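Local coordinates for protein synthesis inhibitor, putative (Thermotoga maritima, PDB 2B33) that belongs to the RutC (YjgF-like) family, binds calcium ions and may have the deaminase activity assigned to its family, at residues Glu60-Arg65 with Asn126-Ile131; Phe79-Val84 with Ser105-Asp110; Arg99-Tyr104 with Pro113-Val118. One frame throughout, in Å; residues are numbered along the deposited sequence.

The three contacts show how helices are held to the sheet and to a connecting loop with different chemistry at different depths. Contact 3 is buried and joins helix 97-108 to strand 114-119 within one beta-alpha-beta unit; its polar side chains meet in a cation-pi pair, a weak hydrogen bond and a water bridge. Contacts 1 and 2, whose centres lie about 17 Å apart, are only partly buried. Contact 1 seats the start of helix 59-76 on strand 129-136, with a salt bridge beside an aliphatic contact. Contact 2 uses the far end of helix 97-108, shared with contact 3, and is purely apolar across its segments. Contacts 2 and 3 both reach the third subunit.

Contact 1 (Glu60-Arg65 with Asn126-Ile131); sequences EEKTER and NVEIEI. With EDO (1,2-ethanediol), chain D.
Helix 59-76 lies on one face of the mixed sheet, and near the helix start Lys62 and Thr63 meet Glu128 and Ile129, where the chain enters strand 129-136. The backbones come closest at Thr63 and Ile129, whose CA atoms are 6.8 Å apart. Lys62 CB rests on CG2 of Ile129 at 3.8 Å. Its CG lies anti to the carbonyl carbon (chi1 -67°), and from there the extended chain leads away from Ile129 toward the loop ahead of the strand. There NZ forms a salt bridge with OE1 of Glu128 at 2.8 Å, from the syn side and 20° out of the carboxylate plane. Glu128 reaches this position through a bend at chi2 (133°). A water accepts a bond from Lys62 NZ at 3.0 Å and gives a weak one to Glu128 OE2, linking both carboxylate oxygens to the ammonium. An alanine in place of Lys62 would probably leave the Glu128 carboxylate without its positive partner and the water without its donor, though the CB contact with Ile129 would remain. Thr63 OG1 lies 4.3 Å from CG1 of Ile129, but its polar bond goes to Ile59 O within the helix. Ile129 is further enclosed by Val66 of the same helix and by Val89 and Thr91 of strand 84-91. Away from this interface, Glu64 OE2 accepts a hydrogen bond of 2.7 Å from O1 of an ethanediol, probably from the crystallisation liquor, that also meets Arg106 NH1. The Lys62 side chain is about 11 Å from that of Asp48, which binds calcium in a structure of this protein, though no ion is bound to this chain here. The arrangement is a helix packed on the sheet of the YjgF-like alpha/beta fold, with an ion pair beside the aliphatic contact.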
loop_
_atom_site.group_PDB
_atom_site.type_symbol
_atom_site.label_atom_id
_atom_site.label_comp_id
_atom_site.label_asym_id
_atom_site.label_seq_id
_atom_site.Cartn_x
_atom_site.Cartn_y
_atom_site.Cartn_z
ATOM N N GLU A 60 15.161 8.565 -15.541
ATOM C CA GLU A 60 14.696 9.912 -15.225
ATOM C C GLU A 60 13.497 10.280 -16.119
ATOM O O GLU A 60 12.507 10.821 -15.640
ATOM C CB GLU A 60 15.823 10.940 -15.372
ATOM C CG GLU A 60 16.973 10.818 -14.342
ATOM C CD GLU A 60 18.140 9.913 -14.768
ATOM O OE1 GLU A 60 17.949 8.935 -15.532
ATOM O OE2 GLU A 60 19.267 10.192 -14.308
ATOM N N GLU A 61 13.600 9.958 -17.407
ATOM C CA GLU A 61 12.530 10.182 -18.381
ATOM C C GLU A 61 11.284 9.353 -18.061
ATOM O O GLU A 61 10.167 9.823 -18.257
ATOM C CB GLU A 61 13.039 9.877 -19.797
ATOM C CG GLU A 61 14.093 10.875 -20.275
ATOM C CD GLU A 61 14.706 10.539 -21.622
ATOM O OE1 GLU A 61 14.502 9.413 -22.120
ATOM O OE2 GLU A 61 15.405 11.418 -22.183
ATOM N N LYS A 62 11.478 8.125 -17.585
ATOM C CA LYS A 62 10.357 7.264 -17.198
ATOM C C LYS A 62 9.680 7.769 -15.915
ATOM O O LYS A 62 8.457 7.781 -15.829
ATOM C CB LYS A 62 10.805 5.810 -17.066
ATOM C CG LYS A 62 11.217 5.202 -18.410
ATOM C CD LYS A 62 11.879 3.862 -18.265
ATOM C CE LYS A 62 12.466 3.411 -19.592
ATOM N NZ LYS A 62 13.324 2.219 -19.467
ATOM N N THR A 63 10.478 8.208 -14.942
ATOM C CA THR A 63 9.969 8.771 -13.685
ATOM C C THR A 63 9.226 10.086 -13.934
ATOM O O THR A 63 8.237 10.393 -13.255
ATOM C CB THR A 63 11.119 9.048 -12.688
ATOM O OG1 THR A 63 11.879 7.859 -12.495
ATOM C CG2 THR A 63 10.591 9.532 -11.331
ATOM N N GLU A 64 9.720 10.867 -14.886
ATOM C CA GLU A 64 9.083 12.125 -15.262
ATOM C C GLU A 64 7.667 11.890 -15.776
ATOM O O GLU A 64 6.751 12.624 -15.430
ATOM C CB GLU A 64 9.898 12.815 -16.359
ATOM C CG GLU A 64 9.362 14.182 -16.790
ATOM C CD GLU A 64 10.153 14.800 -17.926
ATOM O OE1 GLU A 64 10.785 14.060 -18.718
ATOM O OE2 GLU A 64 10.118 16.035 -18.047
ATOM N N ARG A 65 7.525 10.882 -16.633
ATOM C CA ARG A 65 6.239 10.500 -17.223
ATOM C C ARG A 65 5.271 10.009 -16.149
ATOM O O ARG A 65 4.121 10.437 -16.112
ATOM C CB ARG A 65 6.465 9.412 -18.280
ATOM C CG ARG A 65 5.263 9.016 -19.120
ATOM C CD ARG A 65 4.755 10.164 -19.993
ATOM N NE ARG A 65 3.821 11.055 -19.302
ATOM C CZ ARG A 65 3.335 12.200 -19.789
ATOM N NH1 ARG A 65 3.703 12.654 -20.983
ATOM N NH2 ARG A 65 2.477 12.913 -19.063
ATOM N N ASN A 126 5.773 -4.814 -18.302
ATOM C CA ASN A 126 7.208 -4.974 -18.004
ATOM C C ASN A 126 7.976 -3.647 -17.768
ATOM O O ASN A 126 9.162 -3.543 -18.075
ATOM C CB ASN A 126 7.919 -5.881 -19.038
ATOM C CG ASN A 126 7.660 -7.365 -18.808
ATOM O OD1 ASN A 126 7.825 -7.878 -17.700
ATOM N ND2 ASN A 126 7.308 -8.070 -19.870
ATOM N N VAL A 127 7.302 -2.650 -17.188
ATOM C CA VAL A 127 7.944 -1.373 -16.874
ATOM C C VAL A 127 8.855 -1.524 -15.647
ATOM O O VAL A 127 8.815 -2.537 -14.948
ATOM C CB VAL A 127 6.932 -0.203 -16.643
ATOM C CG1 VAL A 127 6.049 -0.019 -17.868
ATOM C CG2 VAL A 127 6.110 -0.382 -15.357
ATOM N N GLU A 128 9.663 -0.498 -15.395
ATOM C CA GLU A 128 10.635 -0.477 -14.298
ATOM C C GLU A 128 10.292 0.486 -13.157
ATOM O O GLU A 128 10.976 0.503 -12.132
ATOM C CB GLU A 128 11.993 -0.131 -14.901
ATOM C CG GLU A 128 12.500 -1.264 -15.799
ATOM C CD GLU A 128 13.017 -0.816 -17.141
ATOM O OE1 GLU A 128 12.528 0.203 -17.657
ATOM O OE2 GLU A 128 13.874 -1.532 -17.713
ATOM N N ILE A 129 9.234 1.266 -13.321
ATOM C CA ILE A 129 8.841 2.242 -12.311
ATOM C C ILE A 129 7.310 2.374 -12.318
ATOM O O ILE A 129 6.682 2.390 -13.383
ATOM C CB ILE A 129 9.597 3.611 -12.540
ATOM C CG1 ILE A 129 9.247 4.669 -11.493
ATOM C CG2 ILE A 129 9.339 4.177 -13.924
ATOM C CD1 ILE A 129 9.790 4.388 -10.110
ATOM N N GLU A 130 6.727 2.403 -11.121
ATOM C CA GLU A 130 5.295 2.598 -10.945
ATOM C C GLU A 130 5.112 3.304 -9.614
ATOM O O GLU A 130 5.719 2.901 -8.620
ATOM C CB GLU A 130 4.514 1.278 -10.976
ATOM C CG GLU A 130 2.998 1.456 -10.782
ATOM C CD GLU A 130 2.196 0.179 -10.923
ATOM O OE1 GLU A 130 2.741 -0.841 -11.368
ATOM O OE2 GLU A 130 0.996 0.192 -10.591
ATOM N N ILE A 131 4.286 4.355 -9.609
ATOM C CA ILE A 131 4.044 5.162 -8.413
ATOM C C ILE A 131 2.546 5.422 -8.196
ATOM O O ILE A 131 1.852 5.909 -9.091
ATOM C CB ILE A 131 4.792 6.524 -8.479
ATOM C CG1 ILE A 131 6.291 6.301 -8.742
ATOM C CG2 ILE A 131 4.564 7.322 -7.179
ATOM C CD1 ILE A 131 7.122 7.558 -8.958
HETATM C C1 EDO D . 11.578 17.666 -15.109
HETATM O O1 EDO D . 10.306 17.261 -15.628
HETATM C C2 EDO D . 12.031 16.677 -14.035
HETATM O O2 EDO D . 13.420 16.354 -14.203
HETATM O O HOH W 1 13.142 -0.494 -20.665
#

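Contact 2 (Phe79-Val84 with Ser105-Asp110); sequences FSLKDV and SRYFGD. With EDO (1,2-ethanediol), chain D.
Leu81 packs against Tyr107 and Phe108 at the C-terminal end of helix 97-108, and its side chain can be followed atom by atom. Its CB already lies 4.0 Å from CE1 of Phe108. CG stands anti to the carbonyl carbon (chi1 -62°), and from there the two methyls part company. CD1 goes to Tyr107, meeting CD2 of that ring at 3.9 Å from the edge, near the ring plane, with the tyrosine's carbonyl O close by. CD2 goes to Phe108 and packs on CZ at 3.6 Å, the leucine and phenylalanine side chains crossing at about a right angle. Val84 adds a second apolar surface, its CB 3.8 Å from CE1 of Phe108, so that one corner of the phenylalanine ring is shared by Leu81 and Val84. Leu74 of helix 59-76 packs on both of these aliphatic residues. The loop itself is braced by Ser80 N, which donates to OD2 of Asp83 at 3.0 Å from above the carboxylate plane. On the helix, the hydroxyl of Tyr107 bonds to Glu68 of helix 59-76, and Arg106 NH1 gives a hydrogen bond of 3.3 Å to O2 of the ethanediol that also binds Glu64. The whole joins the end of a crossover helix to the loop leading into strand 84-91, the first strand of the same beta-alpha-beta unit.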
loop_
_atom_site.group_PDB
_atom_site.type_symbol
_atom_site.label_atom_id
_atom_site.label_comp_id
_atom_site.label_asym_id
_atom_site.label_seq_id
_atom_site.Cartn_x
_atom_site.Cartn_y
_atom_site.Cartn_z
ATOM N N PHE A 79 -7.185 18.392 -6.956
ATOM C CA PHE A 79 -6.101 18.181 -5.994
ATOM C C PHE A 79 -4.784 18.650 -6.620
ATOM O O PHE A 79 -4.729 18.929 -7.817
ATOM C CB PHE A 79 -6.009 16.699 -5.596
ATOM C CG PHE A 79 -7.086 16.251 -4.638
ATOM C CD1 PHE A 79 -8.406 16.161 -5.043
ATOM C CD2 PHE A 79 -6.771 15.887 -3.337
ATOM C CE1 PHE A 79 -9.397 15.742 -4.166
ATOM C CE2 PHE A 79 -7.757 15.465 -2.458
ATOM C CZ PHE A 79 -9.074 15.397 -2.877
ATOM N N SER A 80 -3.740 18.766 -5.803
ATOM C CA SER A 80 -2.415 19.173 -6.282
ATOM C C SER A 80 -1.367 18.292 -5.613
ATOM O O SER A 80 -1.708 17.422 -4.818
ATOM C CB SER A 80 -2.160 20.661 -6.001
ATOM O OG SER A 80 -2.111 20.942 -4.612
ATOM N N LEU A 81 -0.102 18.498 -5.960
ATOM C CA LEU A 81 0.995 17.724 -5.378
ATOM C C LEU A 81 1.178 18.048 -3.899
ATOM O O LEU A 81 1.646 17.205 -3.144
ATOM C CB LEU A 81 2.302 17.972 -6.135
ATOM C CG LEU A 81 2.342 17.563 -7.607
ATOM C CD1 LEU A 81 3.550 18.168 -8.285
ATOM C CD2 LEU A 81 2.353 16.046 -7.772
ATOM N N LYS A 82 0.807 19.264 -3.495
ATOM C CA LYS A 82 0.880 19.694 -2.089
ATOM C C LYS A 82 -0.121 18.945 -1.193
ATOM O O LYS A 82 0.069 18.873 0.023
ATOM C CB LYS A 82 0.670 21.208 -1.967
ATOM N N ASP A 83 -1.180 18.406 -1.799
ATOM C CA ASP A 83 -2.181 17.603 -1.091
ATOM C C ASP A 83 -1.743 16.145 -0.854
ATOM O O ASP A 83 -2.318 15.465 -0.003
ATOM C CB ASP A 83 -3.503 17.621 -1.867
ATOM C CG ASP A 83 -4.093 19.009 -1.977
ATOM O OD1 ASP A 83 -3.911 19.824 -1.042
ATOM O OD2 ASP A 83 -4.771 19.277 -2.990
ATOM N N VAL A 84 -0.729 15.679 -1.580
ATOM C CA VAL A 84 -0.253 14.296 -1.453
ATOM C C VAL A 84 0.360 14.065 -0.072
ATOM O O VAL A 84 1.233 14.824 0.342
ATOM C CB VAL A 84 0.769 13.936 -2.554
ATOM C CG1 VAL A 84 1.363 12.531 -2.335
ATOM C CG2 VAL A 84 0.102 13.997 -3.930
ATOM N N SER A 105 12.212 14.650 -6.379
ATOM C CA SER A 105 12.445 15.899 -5.638
ATOM C C SER A 105 11.954 17.154 -6.351
ATOM O O SER A 105 11.620 18.143 -5.701
ATOM C CB SER A 105 13.941 16.108 -5.374
ATOM O OG SER A 105 14.484 15.077 -4.587
ATOM N N ARG A 106 11.951 17.126 -7.682
ATOM C CA ARG A 106 11.467 18.253 -8.481
ATOM C C ARG A 106 9.942 18.414 -8.419
ATOM O O ARG A 106 9.429 19.468 -8.770
ATOM C CB ARG A 106 11.965 18.135 -9.929
ATOM C CG ARG A 106 13.470 18.376 -10.028
ATOM C CD ARG A 106 14.144 17.647 -11.179
ATOM N NE ARG A 106 15.599 17.829 -11.099
ATOM C CZ ARG A 106 16.525 17.099 -11.733
ATOM N NH1 ARG A 106 16.200 16.066 -12.519
ATOM N NH2 ARG A 106 17.812 17.394 -11.554
ATOM N N TYR A 107 9.237 17.372 -7.973
ATOM C CA TYR A 107 7.780 17.393 -7.773
ATOM C C TYR A 107 7.406 17.542 -6.284
ATOM O O TYR A 107 6.535 18.347 -5.958
ATOM C CB TYR A 107 7.138 16.126 -8.385
ATOM C CG TYR A 107 7.194 16.112 -9.905
ATOM C CD1 TYR A 107 8.375 15.820 -10.571
ATOM C CD2 TYR A 107 6.069 16.410 -10.672
ATOM C CE1 TYR A 107 8.444 15.824 -11.959
ATOM C CE2 TYR A 107 6.126 16.416 -12.067
ATOM C CZ TYR A 107 7.318 16.123 -12.703
ATOM O OH TYR A 107 7.399 16.120 -14.077
ATOM N N PHE A 108 8.081 16.790 -5.399
ATOM C CA PHE A 108 7.806 16.785 -3.937
ATOM C C PHE A 108 8.959 17.225 -2.993
ATOM O O PHE A 108 8.975 16.844 -1.816
ATOM C CB PHE A 108 7.389 15.379 -3.499
ATOM C CG PHE A 108 6.245 14.803 -4.268
ATOM C CD1 PHE A 108 4.938 15.146 -3.951
ATOM C CD2 PHE A 108 6.469 13.866 -5.274
ATOM C CE1 PHE A 108 3.873 14.596 -4.644
ATOM C CE2 PHE A 108 5.406 13.308 -5.967
ATOM C CZ PHE A 108 4.104 13.673 -5.650
ATOM N N GLY A 109 9.915 18.010 -3.481
ATOM C CA GLY A 109 11.020 18.481 -2.637
ATOM C C GLY A 109 10.577 19.439 -1.536
ATOM O O GLY A 109 11.099 19.402 -0.422
ATOM N N ASP A 110 9.619 20.304 -1.856
ATOM C CA ASP A 110 9.071 21.249 -0.889
ATOM C C ASP A 110 8.055 20.575 0.025
ATOM O O ASP A 110 8.111 20.711 1.245
ATOM C CB ASP A 110 8.340 22.392 -1.612
ATOM C CG ASP A 110 9.244 23.205 -2.526
ATOM O OD1 ASP A 110 10.486 23.122 -2.394
ATOM O OD2 ASP A 110 8.698 23.941 -3.379
HETATM C C1 EDO D . 11.578 17.666 -15.109
HETATM O O1 EDO D . 10.306 17.261 -15.628
HETATM C C2 EDO D . 12.031 16.677 -14.035
HETATM O O2 EDO D . 13.420 16.354 -14.203
#

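Contact 3 (Arg99-Tyr104 with Pro113-Val118); sequences RVNEVY and PARSFV
Arg115 of strand 114-119 and Tyr104 of helix 97-108 form the centre of this buried contact, inside the beta-alpha-beta unit made by strand 84-91, the helix and strand 114-119. The guanidinium lies over one face of the phenol in a cation-pi pair, with CZ 4.7 Å from the ring centroid and 15° off the normal. It is tilted rather than stacked, the two planes standing 59° apart, and its NH1 is the group directed at the ring, 3.6 Å above the plane. The extended CB-CG-CD part of the arginine brings CD to 3.6 Å from the CZ of Tyr104, and a bend at chi3 (69°) then turns the guanidinium over the ring. NH1 also gives a weak hydrogen bond of 3.2 Å to OD1 of Asn101. Beside this polar cluster, CG1 of Val100 touches CE2 of Phe117 at 3.6 Å, at the edge of the ring, and CD2 of Phe117 sits over a face of the guanidinium.

A second shell surrounds these groups and probably helps to position them. Phe97 meets Phe117 edge-to-face, and Phe108 packs against Tyr104. The third subunit contributes Tyr29, packed on Arg115, and Ser42, whose OG bonds to the arginine's backbone N, so the site borders the trimer interface. Burial of the tyrosine hydroxyl is paid for by one water: OH donates to it at 2.6 Å, and the water donates to Pro113 O at 2.7 Å.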
loop_
_atom_site.group_PDB
_atom_site.type_symbol
_atom_site.label_atom_id
_atom_site.label_comp_id
_atom_site.label_asym_id
_atom_site.label_seq_id
_atom_site.Cartn_x
_atom_site.Cartn_y
_atom_site.Cartn_z
ATOM N N ARG A 99 18.613 8.207 -8.848
ATOM C CA ARG A 99 18.078 8.919 -10.021
ATOM C C ARG A 99 16.565 9.153 -9.975
ATOM O O ARG A 99 16.093 10.175 -10.459
ATOM C CB ARG A 99 18.473 8.197 -11.313
ATOM C CG ARG A 99 19.969 8.294 -11.618
ATOM C CD ARG A 99 20.372 7.388 -12.772
ATOM N NE ARG A 99 20.277 5.970 -12.404
ATOM C CZ ARG A 99 20.257 4.948 -13.264
ATOM N NH1 ARG A 99 20.330 5.130 -14.574
ATOM N NH2 ARG A 99 20.164 3.716 -12.803
ATOM N N VAL A 100 15.810 8.208 -9.412
ATOM C CA VAL A 100 14.365 8.368 -9.253
ATOM C C VAL A 100 14.113 9.491 -8.249
ATOM O O VAL A 100 13.269 10.348 -8.495
ATOM C CB VAL A 100 13.648 7.051 -8.794
ATOM C CG1 VAL A 100 12.196 7.324 -8.325
ATOM C CG2 VAL A 100 13.642 6.009 -9.918
ATOM N N ASN A 101 14.846 9.481 -7.134
ATOM C CA ASN A 101 14.738 10.528 -6.117
ATOM C C ASN A 101 15.046 11.915 -6.666
ATOM O O ASN A 101 14.431 12.895 -6.249
ATOM C CB ASN A 101 15.670 10.259 -4.925
ATOM C CG ASN A 101 15.189 9.127 -4.028
ATOM O OD1 ASN A 101 14.244 8.410 -4.344
ATOM N ND2 ASN A 101 15.851 8.967 -2.895
ATOM N N GLU A 102 16.004 11.979 -7.589
ATOM C CA GLU A 102 16.430 13.228 -8.228
ATOM C C GLU A 102 15.254 13.882 -8.957
ATOM O O GLU A 102 14.983 15.063 -8.771
ATOM C CB GLU A 102 17.584 12.913 -9.193
ATOM C CG GLU A 102 18.292 14.084 -9.844
ATOM C CD GLU A 102 19.512 13.643 -10.663
ATOM O OE1 GLU A 102 19.683 12.428 -10.918
ATOM O OE2 GLU A 102 20.309 14.517 -11.057
ATOM N N VAL A 103 14.546 13.096 -9.763
ATOM C CA VAL A 103 13.366 13.576 -10.495
ATOM C C VAL A 103 12.181 13.795 -9.530
ATOM O O VAL A 103 11.452 14.772 -9.656
ATOM C CB VAL A 103 12.948 12.594 -11.634
ATOM C CG1 VAL A 103 11.719 13.116 -12.372
ATOM C CG2 VAL A 103 14.111 12.363 -12.616
ATOM N N TYR A 104 12.008 12.876 -8.583
ATOM C CA TYR A 104 10.951 12.932 -7.571
ATOM C C TYR A 104 11.003 14.243 -6.777
ATOM O O TYR A 104 9.970 14.865 -6.544
ATOM C CB TYR A 104 11.100 11.727 -6.635
ATOM C CG TYR A 104 9.998 11.509 -5.631
ATOM C CD1 TYR A 104 9.989 12.191 -4.426
ATOM C CD2 TYR A 104 8.997 10.572 -5.859
ATOM C CE1 TYR A 104 8.998 11.985 -3.490
ATOM C CE2 TYR A 104 8.005 10.351 -4.922
ATOM C CZ TYR A 104 8.010 11.064 -3.735
ATOM O OH TYR A 104 7.030 10.872 -2.786
ATOM N N PRO A 113 5.900 14.317 1.173
ATOM C CA PRO A 113 4.938 13.375 1.725
ATOM C C PRO A 113 5.619 12.135 2.279
ATOM O O PRO A 113 6.804 11.909 2.020
ATOM C CB PRO A 113 4.089 12.987 0.514
ATOM C CG PRO A 113 4.941 13.198 -0.648
ATOM C CD PRO A 113 5.887 14.309 -0.301
ATOM N N ALA A 114 4.861 11.329 3.022
ATOM C CA ALA A 114 5.374 10.061 3.546
ATOM C C ALA A 114 5.612 9.162 2.341
ATOM O O ALA A 114 4.954 9.333 1.313
ATOM C CB ALA A 114 4.380 9.431 4.494
ATOM N N ARG A 115 6.553 8.222 2.450
ATOM C CA ARG A 115 6.882 7.365 1.320
ATOM C C ARG A 115 7.484 6.000 1.671
ATOM O O ARG A 115 8.116 5.836 2.710
ATOM C CB ARG A 115 7.875 8.115 0.422
ATOM C CG ARG A 115 8.150 7.468 -0.922
ATOM C CD ARG A 115 9.158 8.249 -1.734
ATOM N NE ARG A 115 10.508 8.186 -1.170
ATOM C CZ ARG A 115 11.601 8.690 -1.745
ATOM N NH1 ARG A 115 11.534 9.302 -2.929
ATOM N NH2 ARG A 115 12.782 8.578 -1.133
ATOM N N SER A 116 7.237 5.030 0.789
ATOM C CA SER A 116 7.870 3.701 0.804
ATOM C C SER A 116 8.377 3.483 -0.618
ATOM O O SER A 116 7.696 3.811 -1.584
ATOM C CB SER A 116 6.915 2.577 1.197
ATOM O OG SER A 116 6.713 2.532 2.593
ATOM N N PHE A 117 9.588 2.952 -0.729
ATOM C CA PHE A 117 10.242 2.710 -1.999
ATOM C C PHE A 117 10.678 1.251 -1.921
ATOM O O PHE A 117 11.538 0.910 -1.103
ATOM C CB PHE A 117 11.439 3.650 -2.107
ATOM C CG PHE A 117 11.937 3.887 -3.512
ATOM C CD1 PHE A 117 12.434 2.852 -4.289
ATOM C CD2 PHE A 117 11.995 5.176 -4.017
ATOM C CE1 PHE A 117 12.922 3.093 -5.565
ATOM C CE2 PHE A 117 12.482 5.418 -5.279
ATOM C CZ PHE A 117 12.950 4.384 -6.054
ATOM N N VAL A 118 10.064 0.393 -2.742
ATOM C CA VAL A 118 10.362 -1.049 -2.761
ATOM C C VAL A 118 10.589 -1.541 -4.184
ATOM O O VAL A 118 10.070 -0.958 -5.138
ATOM C CB VAL A 118 9.242 -1.895 -2.085
ATOM C CG1 VAL A 118 9.103 -1.505 -0.638
ATOM C CG2 VAL A 118 7.892 -1.757 -2.806
HETATM O O HOH W 2 7.862 11.821 -0.463
#